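Local coordinates for protein Dhd127_a (Synthetic construct, PDB 6DLM) that pairs with the designed partner chain Dhd127_b to form a computationally designed helical-hairpin heterodimer of the coiled-coil type, at residues V41-E44 with E45-R48; R61-R64 with E65-E69; S15-L18 with V19-L22; V33-L36 with E37-E40. One frame throughout, in Å; residues are numbered along the deposited sequence. Where two conformers were deposited one is given.

Contact 1: V41-E44 with E45-R48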
loop_
_atom_site.group_PDB
_atom_site.type_symbol
_atom_site.label_atom_id
_atom_site.label_comp_id
_atom_site.label_asym_id
_atom_site.label_seq_id
_atom_site.Cartn_x
_atom_site.Cartn_y
_atom_site.Cartn_z
ATOM N N VAL A 41 -13.787 0.698 21.989
ATOM C CA VAL A 41 -13.622 -0.240 20.910
ATOM C C VAL A 41 -14.811 -1.189 20.895
ATOM O O VAL A 41 -15.231 -1.703 21.926
ATOM C CB VAL A 41 -12.316 -1.028 21.056
ATOM C CG1 VAL A 41 -12.366 -2.279 20.205
ATOM C CG2 VAL A 41 -11.127 -0.156 20.690
ATOM N N ASP A 42 -15.374 -1.383 19.716
ATOM C CA ASP A 42 -16.493 -2.298 19.554
ATOM C C ASP A 42 -16.266 -3.587 18.749
ATOM O O ASP A 42 -17.283 -4.180 18.399
ATOM C CB ASP A 42 -17.683 -1.554 18.926
ATOM C CG ASP A 42 -17.456 -1.173 17.455
ATOM O OD1 ASP A 42 -16.640 -1.810 16.761
ATOM O OD2 ASP A 42 -18.120 -0.231 16.985
ATOM N N GLU A 43 -15.021 -3.922 18.392
ATOM C CA GLU A 43 -14.680 -5.102 17.573
ATOM C C GLU A 43 -14.832 -4.894 16.039
ATOM O O GLU A 43 -13.969 -5.306 15.278
ATOM C CB GLU A 43 -15.464 -6.335 18.016
ATOM C CG GLU A 43 -15.421 -6.608 19.508
ATOM C CD GLU A 43 -14.015 -6.642 20.072
ATOM O OE1 GLU A 43 -13.141 -7.292 19.463
ATOM O OE2 GLU A 43 -13.789 -6.026 21.130
ATOM N N GLU A 44 -15.943 -4.328 15.585
ATOM C CA GLU A 44 -16.174 -4.021 14.189
ATOM C C GLU A 44 -15.106 -3.062 13.640
ATOM O O GLU A 44 -14.720 -3.211 12.492
ATOM C CB GLU A 44 -17.578 -3.429 14.020
ATOM C CG GLU A 44 -18.006 -3.154 12.587
ATOM C CD GLU A 44 -18.203 -4.409 11.759
ATOM O OE1 GLU A 44 -18.211 -5.521 12.331
ATOM O OE2 GLU A 44 -18.346 -4.274 10.526
ATOM N N GLU A 45 -14.645 -2.074 14.407
ATOM C CA GLU A 45 -13.609 -1.207 13.853
ATOM C C GLU A 45 -12.352 -2.030 13.545
ATOM O O GLU A 45 -11.715 -1.805 12.539
ATOM C CB GLU A 45 -13.288 -0.026 14.759
ATOM C CG GLU A 45 -12.550 -0.395 16.021
ATOM C CD GLU A 45 -13.427 -1.127 17.002
ATOM O OE1 GLU A 45 -14.312 -0.478 17.601
ATOM O OE2 GLU A 45 -13.236 -2.344 17.171
ATOM N N LEU A 46 -11.989 -2.963 14.424
ATOM C CA LEU A 46 -10.850 -3.833 14.198
ATOM C C LEU A 46 -11.086 -4.711 12.980
ATOM O O LEU A 46 -10.176 -4.936 12.197
ATOM C CB LEU A 46 -10.614 -4.696 15.433
ATOM C CG LEU A 46 -10.306 -3.857 16.666
ATOM C CD1 LEU A 46 -10.379 -4.681 17.937
ATOM C CD2 LEU A 46 -8.953 -3.197 16.516
ATOM N N LYS A 47 -12.306 -5.219 12.833
ATOM C CA LYS A 47 -12.639 -6.041 11.677
ATOM C C LYS A 47 -12.464 -5.246 10.378
ATOM O O LYS A 47 -11.966 -5.785 9.401
ATOM C CB LYS A 47 -14.080 -6.552 11.755
ATOM C CG LYS A 47 -14.397 -7.634 10.729
ATOM C CD LYS A 47 -15.722 -7.391 10.013
ATOM C CE LYS A 47 -15.899 -8.333 8.824
ATOM N NZ LYS A 47 -16.618 -7.702 7.685
ATOM N N ARG A 48 -12.863 -3.984 10.384
ATOM C CA ARG A 48 -12.706 -3.157 9.199
ATOM C C ARG A 48 -11.225 -3.015 8.833
ATOM O O ARG A 48 -10.884 -3.085 7.670
ATOM C CB ARG A 48 -13.351 -1.789 9.392
ATOM C CG ARG A 48 -14.869 -1.840 9.371
ATOM C CD ARG A 48 -15.482 -0.462 9.212
ATOM N NE ARG A 48 -15.228 0.395 10.360
ATOM C CZ ARG A 48 -16.065 0.537 11.379
ATOM N NH1 ARG A 48 -17.214 -0.114 11.391
ATOM N NH2 ARG A 48 -15.754 1.336 12.380
HETATM O O HOH W 1 -15.242 1.727 16.661
HETATM O O HOH W 2 -17.405 1.525 14.872
#

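Contact 2: R61-R64 with E65-E69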
loop_
_atom_site.group_PDB
_atom_site.type_symbol
_atom_site.label_atom_id
_atom_site.label_comp_id
_atom_site.label_asym_id
_atom_site.label_seq_id
_atom_site.Cartn_x
_atom_site.Cartn_y
_atom_site.Cartn_z
ATOM N N ARG A 61 -0.689 -8.703 -4.502
ATOM C CA ARG A 61 -0.488 -9.922 -5.277
ATOM C C ARG A 61 -0.820 -9.711 -6.758
ATOM O O ARG A 61 -0.061 -10.129 -7.611
ATOM C CB ARG A 61 -1.337 -11.068 -4.723
ATOM C CG ARG A 61 -0.828 -11.628 -3.412
ATOM C CD ARG A 61 -1.533 -12.930 -3.049
ATOM N NE ARG A 61 -2.912 -12.720 -2.631
ATOM C CZ ARG A 61 -3.284 -12.506 -1.377
ATOM N NH1 ARG A 61 -2.382 -12.472 -0.414
ATOM N NH2 ARG A 61 -4.559 -12.329 -1.089
ATOM N N GLU A 62 -1.933 -9.050 -7.069
ATOM C CA GLU A 62 -2.270 -8.785 -8.461
ATOM C C GLU A 62 -1.230 -7.890 -9.158
ATOM O O GLU A 62 -0.964 -8.083 -10.333
ATOM C CB GLU A 62 -3.674 -8.204 -8.615
ATOM C CG GLU A 62 -4.117 -8.067 -10.067
ATOM C CD GLU A 62 -3.996 -9.351 -10.876
ATOM O OE1 GLU A 62 -4.155 -10.442 -10.311
ATOM O OE2 GLU A 62 -3.741 -9.263 -12.091
ATOM N N VAL A 63 -0.660 -6.932 -8.437
ATOM C CA VAL A 63 0.335 -6.066 -9.031
ATOM C C VAL A 63 1.521 -6.914 -9.456
ATOM O O VAL A 63 2.079 -6.723 -10.517
ATOM C CB VAL A 63 0.807 -4.978 -8.050
ATOM C CG1 VAL A 63 2.044 -4.285 -8.586
ATOM C CG2 VAL A 63 -0.313 -3.984 -7.787
ATOM N N ARG A 64 1.906 -7.853 -8.608
ATOM C CA ARG A 64 3.019 -8.730 -8.939
ATOM C C ARG A 64 2.692 -9.608 -10.160
ATOM O O ARG A 64 3.569 -9.924 -10.948
ATOM C CB ARG A 64 3.447 -9.543 -7.720
ATOM C CG ARG A 64 4.021 -8.659 -6.622
ATOM C CD ARG A 64 4.726 -9.449 -5.531
ATOM N NE ARG A 64 5.804 -8.677 -4.909
ATOM C CZ ARG A 64 5.751 -8.187 -3.680
ATOM N NH1 ARG A 64 4.680 -8.384 -2.944
ATOM N NH2 ARG A 64 6.764 -7.503 -3.192
ATOM N N GLU A 65 1.457 -10.086 -10.235
ATOM C CA GLU A 65 1.040 -10.900 -11.373
ATOM C C GLU A 65 1.131 -10.039 -12.641
ATOM O O GLU A 65 1.555 -10.520 -13.670
ATOM C CB GLU A 65 -0.377 -11.427 -11.202
ATOM C CG GLU A 65 -0.530 -12.426 -10.077
ATOM C CD GLU A 65 0.060 -13.783 -10.393
ATOM O OE1 GLU A 65 0.449 -14.036 -11.542
ATOM O OE2 GLU A 65 0.131 -14.609 -9.472
ATOM N N THR A 66 0.736 -8.783 -12.541
ATOM C CA THR A 66 0.828 -7.880 -13.676
ATOM C C THR A 66 2.297 -7.698 -14.105
ATOM O O THR A 66 2.594 -7.676 -15.290
ATOM C CB THR A 66 0.176 -6.529 -13.359
ATOM O OG1 THR A 66 -1.181 -6.746 -12.966
ATOM C CG2 THR A 66 0.216 -5.630 -14.567
ATOM N N HIS A 67 3.207 -7.586 -13.147
ATOM C CA HIS A 67 4.622 -7.504 -13.500
ATOM C C HIS A 67 5.050 -8.780 -14.240
ATOM O O HIS A 67 5.755 -8.696 -15.223
ATOM C CB HIS A 67 5.504 -7.350 -12.264
ATOM C CG HIS A 67 5.299 -6.065 -11.532
ATOM N ND1 HIS A 67 5.680 -5.890 -10.221
ATOM C CD2 HIS A 67 4.747 -4.897 -11.923
ATOM C CE1 HIS A 67 5.374 -4.666 -9.838
ATOM N NE2 HIS A 67 4.812 -4.041 -10.852
ATOM N N ARG A 68 4.587 -9.935 -13.783
ATOM C CA ARG A 68 4.928 -11.184 -14.455
ATOM C C ARG A 68 4.417 -11.173 -15.895
ATOM O O ARG A 68 5.149 -11.534 -16.795
ATOM C CB ARG A 68 4.347 -12.378 -13.718
ATOM C CG ARG A 68 4.614 -13.711 -14.403
ATOM C CD ARG A 68 3.914 -14.850 -13.692
ATOM N NE ARG A 68 2.488 -14.589 -13.582
ATOM C CZ ARG A 68 1.626 -14.751 -14.578
ATOM N NH1 ARG A 68 2.051 -15.190 -15.751
ATOM N NH2 ARG A 68 0.345 -14.469 -14.400
ATOM N N GLU A 69 3.188 -10.729 -16.129
ATOM C CA GLU A 69 2.689 -10.649 -17.491
ATOM C C GLU A 69 3.562 -9.698 -18.323
ATOM O O GLU A 69 3.874 -10.006 -19.458
ATOM C CB GLU A 69 1.241 -10.163 -17.500
ATOM C CG GLU A 69 0.261 -11.111 -16.840
ATOM C CD GLU A 69 -0.235 -12.183 -17.787
ATOM O OE1 GLU A 69 0.230 -12.219 -18.933
ATOM O OE2 GLU A 69 -1.083 -12.987 -17.376
HETATM O O HOH W 3 -3.172 -7.826 -14.510
#

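Contact 3: S15-L18 with V19-L22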
loop_
_atom_site.group_PDB
_atom_site.type_symbol
_atom_site.label_atom_id
_atom_site.label_comp_id
_atom_site.label_asym_id
_atom_site.label_seq_id
_atom_site.Cartn_x
_atom_site.Cartn_y
_atom_site.Cartn_z
ATOM N N SER A 15 -1.712 0.442 -9.500
ATOM C CA SER A 15 -0.850 1.164 -8.577
ATOM C C SER A 15 -1.585 2.313 -7.884
ATOM O O SER A 15 -1.487 2.458 -6.680
ATOM C CB SER A 15 0.372 1.696 -9.315
ATOM O OG SER A 15 1.089 0.635 -9.909
ATOM N N GLN A 16 -2.331 3.108 -8.638
ATOM C CA GLN A 16 -3.089 4.199 -8.033
ATOM C C GLN A 16 -4.135 3.670 -7.039
ATOM O O GLN A 16 -4.288 4.214 -5.967
ATOM C CB GLN A 16 -3.757 5.056 -9.102
ATOM C CG GLN A 16 -2.767 5.741 -10.017
ATOM C CD GLN A 16 -3.419 6.781 -10.897
ATOM O OE1 GLN A 16 -4.407 6.511 -11.557
ATOM N NE2 GLN A 16 -2.857 7.976 -10.913
ATOM N N HIS A 17 -4.811 2.595 -7.400
ATOM C CA HIS A 17 -5.787 1.996 -6.504
ATOM C C HIS A 17 -5.110 1.528 -5.202
ATOM O O HIS A 17 -5.610 1.776 -4.124
ATOM C CB HIS A 17 -6.447 0.813 -7.205
ATOM C CG HIS A 17 -7.252 -0.057 -6.298
ATOM N ND1 HIS A 17 -6.833 -1.307 -5.905
ATOM C CD2 HIS A 17 -8.451 0.140 -5.708
ATOM C CE1 HIS A 17 -7.739 -1.845 -5.112
ATOM N NE2 HIS A 17 -8.730 -0.986 -4.974
ATOM N N LEU A 18 -3.955 0.899 -5.328
ATOM C CA LEU A 18 -3.223 0.436 -4.163
ATOM C C LEU A 18 -2.831 1.615 -3.251
ATOM O O LEU A 18 -2.951 1.522 -2.044
ATOM C CB LEU A 18 -1.993 -0.327 -4.628
ATOM C CG LEU A 18 -1.034 -0.950 -3.631
ATOM C CD1 LEU A 18 -1.732 -1.873 -2.649
ATOM C CD2 LEU A 18 0.019 -1.703 -4.421
ATOM N N VAL A 19 -2.368 2.711 -3.826
ATOM C CA VAL A 19 -2.020 3.871 -3.014
ATOM C C VAL A 19 -3.233 4.478 -2.297
ATOM O O VAL A 19 -3.142 4.819 -1.137
ATOM C CB VAL A 19 -1.309 4.953 -3.837
ATOM C CG1 VAL A 19 -1.052 6.182 -2.991
ATOM C CG2 VAL A 19 -0.007 4.414 -4.386
ATOM N N ARG A 20 -4.364 4.609 -2.983
ATOM C CA ARG A 20 -5.546 5.154 -2.325
ATOM C C ARG A 20 -5.986 4.313 -1.120
ATOM O O ARG A 20 -6.295 4.861 -0.079
ATOM C CB ARG A 20 -6.719 5.296 -3.296
ATOM C CG ARG A 20 -6.490 6.308 -4.404
ATOM C CD ARG A 20 -7.743 6.496 -5.256
ATOM N NE ARG A 20 -8.143 5.279 -5.947
ATOM C CZ ARG A 20 -7.819 4.982 -7.198
ATOM N NH1 ARG A 20 -7.079 5.812 -7.913
ATOM N NH2 ARG A 20 -8.226 3.852 -7.737
ATOM N N LEU A 21 -5.948 2.992 -1.282
ATOM C CA LEU A 21 -6.307 2.064 -0.216
ATOM C C LEU A 21 -5.365 2.182 0.972
ATOM O O LEU A 21 -5.784 2.174 2.111
ATOM C CB LEU A 21 -6.217 0.633 -0.720
ATOM C CG LEU A 21 -7.400 0.017 -1.434
ATOM C CD1 LEU A 21 -7.257 -1.494 -1.350
ATOM C CD2 LEU A 21 -8.706 0.453 -0.794
ATOM N N LEU A 22 -4.079 2.277 0.680
ATOM C CA LEU A 22 -3.070 2.416 1.726
ATOM C C LEU A 22 -3.319 3.721 2.480
ATOM O O LEU A 22 -3.301 3.735 3.698
ATOM C CB LEU A 22 -1.658 2.451 1.164
ATOM C CG LEU A 22 -1.150 1.143 0.573
ATOM C CD1 LEU A 22 0.028 1.404 -0.341
ATOM C CD2 LEU A 22 -0.761 0.184 1.683
HETATM O O HOH W 4 -6.903 5.611 -10.717
#

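Contact 4: V33-L36 with E37-E40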
loop_
_atom_site.group_PDB
_atom_site.type_symbol
_atom_site.label_atom_id
_atom_site.label_comp_id
_atom_site.label_asym_id
_atom_site.label_seq_id
_atom_site.Cartn_x
_atom_site.Cartn_y
_atom_site.Cartn_z
ATOM N N VAL A 33 -7.133 4.316 16.868
ATOM C CA VAL A 33 -6.328 4.668 18.025
ATOM C C VAL A 33 -7.110 5.663 18.894
ATOM O O VAL A 33 -7.137 5.514 20.109
ATOM C CB VAL A 33 -4.988 5.291 17.625
ATOM C CG1 VAL A 33 -4.242 5.751 18.862
ATOM C CG2 VAL A 33 -4.153 4.290 16.840
ATOM N N GLU A 34 -7.769 6.621 18.262
ATOM C CA GLU A 34 -8.580 7.577 18.998
ATOM C C GLU A 34 -9.708 6.858 19.748
ATOM O O GLU A 34 -9.962 7.177 20.895
ATOM C CB GLU A 34 -9.158 8.620 18.046
ATOM C CG GLU A 34 -8.100 9.453 17.336
ATOM C CD GLU A 34 -8.682 10.366 16.273
ATOM O OE1 GLU A 34 -9.894 10.275 16.000
ATOM O OE2 GLU A 34 -7.922 11.174 15.707
ATOM N N VAL A 35 -10.344 5.889 19.100
ATOM C CA VAL A 35 -11.401 5.113 19.743
ATOM C C VAL A 35 -10.886 4.338 20.958
ATOM O O VAL A 35 -11.549 4.300 21.979
ATOM C CB VAL A 35 -12.053 4.125 18.767
ATOM C CG1 VAL A 35 -13.044 3.245 19.499
ATOM C CG2 VAL A 35 -12.739 4.873 17.642
ATOM N N LEU A 36 -9.701 3.758 20.851
ATOM C CA LEU A 36 -9.110 3.035 21.970
ATOM C C LEU A 36 -8.813 3.963 23.146
ATOM O O LEU A 36 -9.014 3.602 24.295
ATOM C CB LEU A 36 -7.828 2.334 21.537
ATOM C CG LEU A 36 -6.989 1.713 22.651
ATOM C CD1 LEU A 36 -7.420 0.278 22.908
ATOM C CD2 LEU A 36 -5.521 1.776 22.270
ATOM N N GLU A 37 -8.332 5.162 22.850
ATOM C CA GLU A 37 -7.987 6.128 23.891
ATOM C C GLU A 37 -9.210 6.461 24.758
ATOM O O GLU A 37 -9.078 6.621 25.957
ATOM C CB GLU A 37 -7.374 7.391 23.299
ATOM C CG GLU A 37 -6.131 7.107 22.483
ATOM C CD GLU A 37 -5.027 8.108 22.724
ATOM O OE1 GLU A 37 -4.302 8.440 21.762
ATOM O OE2 GLU A 37 -4.876 8.555 23.875
ATOM N N ARG A 38 -10.386 6.521 24.168
ATOM C CA ARG A 38 -11.576 6.740 24.981
ATOM C C ARG A 38 -12.315 5.454 25.471
ATOM O O ARG A 38 -13.423 5.584 25.984
ATOM C CB ARG A 38 -12.540 7.694 24.282
ATOM C CG ARG A 38 -12.952 7.276 22.893
ATOM C CD ARG A 38 -13.600 8.435 22.163
ATOM N NE ARG A 38 -14.446 7.969 21.078
ATOM C CZ ARG A 38 -14.205 8.176 19.793
ATOM N NH1 ARG A 38 -13.154 8.872 19.402
ATOM N NH2 ARG A 38 -15.049 7.697 18.894
ATOM N N GLY A 39 -11.684 4.297 25.323
ATOM C CA GLY A 39 -12.254 3.029 25.738
ATOM C C GLY A 39 -13.579 2.609 25.108
ATOM O O GLY A 39 -14.402 1.994 25.784
ATOM N N GLU A 40 -13.768 2.915 23.829
ATOM C CA GLU A 40 -14.988 2.552 23.099
ATOM C C GLU A 40 -14.828 1.507 21.961
ATOM O O GLU A 40 -15.629 1.508 21.039
ATOM C CB GLU A 40 -15.670 3.811 22.544
ATOM C CG GLU A 40 -16.389 4.664 23.571
ATOM C CD GLU A 40 -16.861 5.983 22.993
ATOM O OE1 GLU A 40 -16.613 6.236 21.800
ATOM O OE2 GLU A 40 -17.480 6.772 23.730
HETATM O O HOH W 5 -12.274 10.005 17.044
#

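Contact 1: V41-E44 with E45-R48
Asp42 and Glu45 exchange side-chain-to-backbone hydrogen bonds in a reciprocal pattern resembling a capping box, at the start of helix 44-73, where Glu43 is the N-cap residue. Glu45 N donates to Asp42 OD1 over 3.1 Å, nearly in line with the C-O bond. In return, Asp42 N points at Glu45 OE1 on the syn side and close to the carboxylate plane, but at 2.5 Å the bond is unusually short and its detail doubtful. Glu45 can turn back like this because its CG sits between its own backbone N and carbonyl carbon (chi1 71°) and the chain bends again at chi2. Glu45 OE2 accepts from Leu46 N at 3.1 Å on the anti side. Asp42 OD1 and Glu45 OE1, both acceptors, lie 2.8 Å apart and would repel if both are charged; the N-H groups of Asp42 and Glu45 and a water donating to Glu45 OE1 at 2.6 Å probably ease this. A second water bridges Asp42 OD2 and Arg48 NH2, lying at the guanidinium edge. Glu44 O, which accepts from Arg48 N, faces that guanidinium, and Val41 CG1 packs 3.9 Å from Leu46 CD1. Around this turn, Val41 and Glu45 rest on Val35 and Val32 of helix 3-37, Lys47 pairs with Asp51, and Glu43 forms a salt bridge with Arg39 of the chain of Dhd127_b.

Contact 2: R61-R64 with E65-E69
Val63 and His67, one turn apart, make the dense side of this contact. Their side chains run side by side in the same direction, with Val63 CG1 3.6 Å from His67 CE1, while Val63 O lies 3.4 Å above the plane of the imidazole, over its centre. The same carbonyl oxygen accepts from His67 N, so the ring lies across the end of the peptide group that bonds its own backbone. Next to it, Thr66 OG1 stands beside its backbone N (chi1 -56°) and donates to Glu62 O over 3.0 Å. Thr66 N bonds that oxygen too, from the opposite face of the carbonyl plane, and Glu62 O is thereby held by two donors of one residue. This dense strip is the inward side of helix 44-73 in the bundle of designed helices: Thr66 packs on Leu7 and Leu14 and His67 on Leu11 of helix 3-37, whereas Val63 meets Leu19 of the chain of Dhd127_b, where His67 NE2 is also hydrogen-bonded to Gln15. Toward solvent the packing thins. A water donates to both Glu62 OE2 and Thr66 OG1, the latter over 2.7 Å, spanning two oxygens that lie 3.7 Å apart. Farther round, Arg68 approaches Glu65 side-on, with NE and NH2 each 2.9 Å from the single oxygen OE1, which lies in the guanidinium plane. The bend at chi3 (56°) turns that edge toward the glutamate. Glu65, Arg68 and Glu69 form a salt-bridge network whose Arg68 NH2-Glu69 OE2 link is long; Arg68 NH1 pairs with Glu72.

Contact 3: S15-L18 with V19-L22
The His17 imidazole is overlapped by Leu21, whose CG stands 4.3 Å from the ring centroid and 26° off the normal, a CH-pi contact over one face. Leu21 CD1 reaches 3.8 Å from His17 CE1, at the outer end of the ring. His17 CG is anti to its backbone N (chi1 168°), which sends the ring outward from the helix, where Leu21, with its CG beside its own N, folds back over it. Arg20 also folds back toward the preceding turn: bent at chi3, its guanidinium spreads over the backbone, with His17 CA 3.3 Å from Arg20 NH2 and Gln16 O above the same face. Arg20 NH2 also meets the His17 ring edge, close to its plane. At the guanidinium edge a water, 2.8 Å from Arg20 NH1, donates to Gln16 OE1. On the buried side Leu22 CG presses on Leu18 O at 3.2 Å, and Leu22 CD1 lies 4.2 Å from Leu18 CG. In this i to i+4 packing along helix 3-37 of the designed coiled-coil heterodimer, Leu18 and Leu22 both meet Leu56 of helix 44-73 and Ile22 of the chain of Dhd127_b; Leu21 also packs on Leu56, and Val19 on Ser64 of that chain.

Contact 4: V33-L36 with E37-E40
Past Leu36 the regular bonding of helix 3-37 gives way: Glu37 N still reaches Val33 O at 3.0 Å, but Arg38 N makes only weak bonds, to Glu34 O and Val35 O. Arg38 turns its side chain back over the last helical turn, its CG between backbone N and carbonyl carbon (chi1 55°) and its chain extended from there to NE. Val35 CG2 thereby comes over one face of the guanidinium, 3.9 Å from Arg38 NH2. In the plane of that group, Arg38 NE bonds Glu40 OE1 at 2.9 Å in a salt bridge, the arginine approaching from above the carboxylate plane. Arg38 NH1 is joined to Glu34 OE1 through a water that gives 2.6 Å to the glutamate. The helix ends here in a Schellman motif, with Gly39 as the C-prime residue at positive phi (59°). Glu40 N bonds Val35 O at 3.2 Å, and Gly39 N bonds Leu36 O at 2.9 Å from well above the carbonyl plane. Val35 CG1 packs 3.5 Å from Glu40 O. Toward the partner, Glu37 runs alongside Val33 and its OE1 forms a salt bridge with Arg47 of the chain of Dhd127_b, while Leu36 packs on Leu36 of that chain.

How the contacts relate
Contacts 4 and 1 are the two halves of the turn that reverses the chain, one ending helix 3-37 and the other starting helix 44-73. Their centres lie about 11 Å apart, and they touch where Val41 N comes 3.6 Å from Val35 CG1. Contacts 3 and 2 sit along the two helices, with centres about 15 Å apart; Leu18 CD2 meets Val63 CG2 at 4.1 Å, joining the hairpin well away from its loop. Contact 2 and contact 4 are about 38 Å apart between centres, on opposite sides of the chain's centre. All four contacts reach the chain of Dhd127_b, so the partner follows the hairpin from the turn onward.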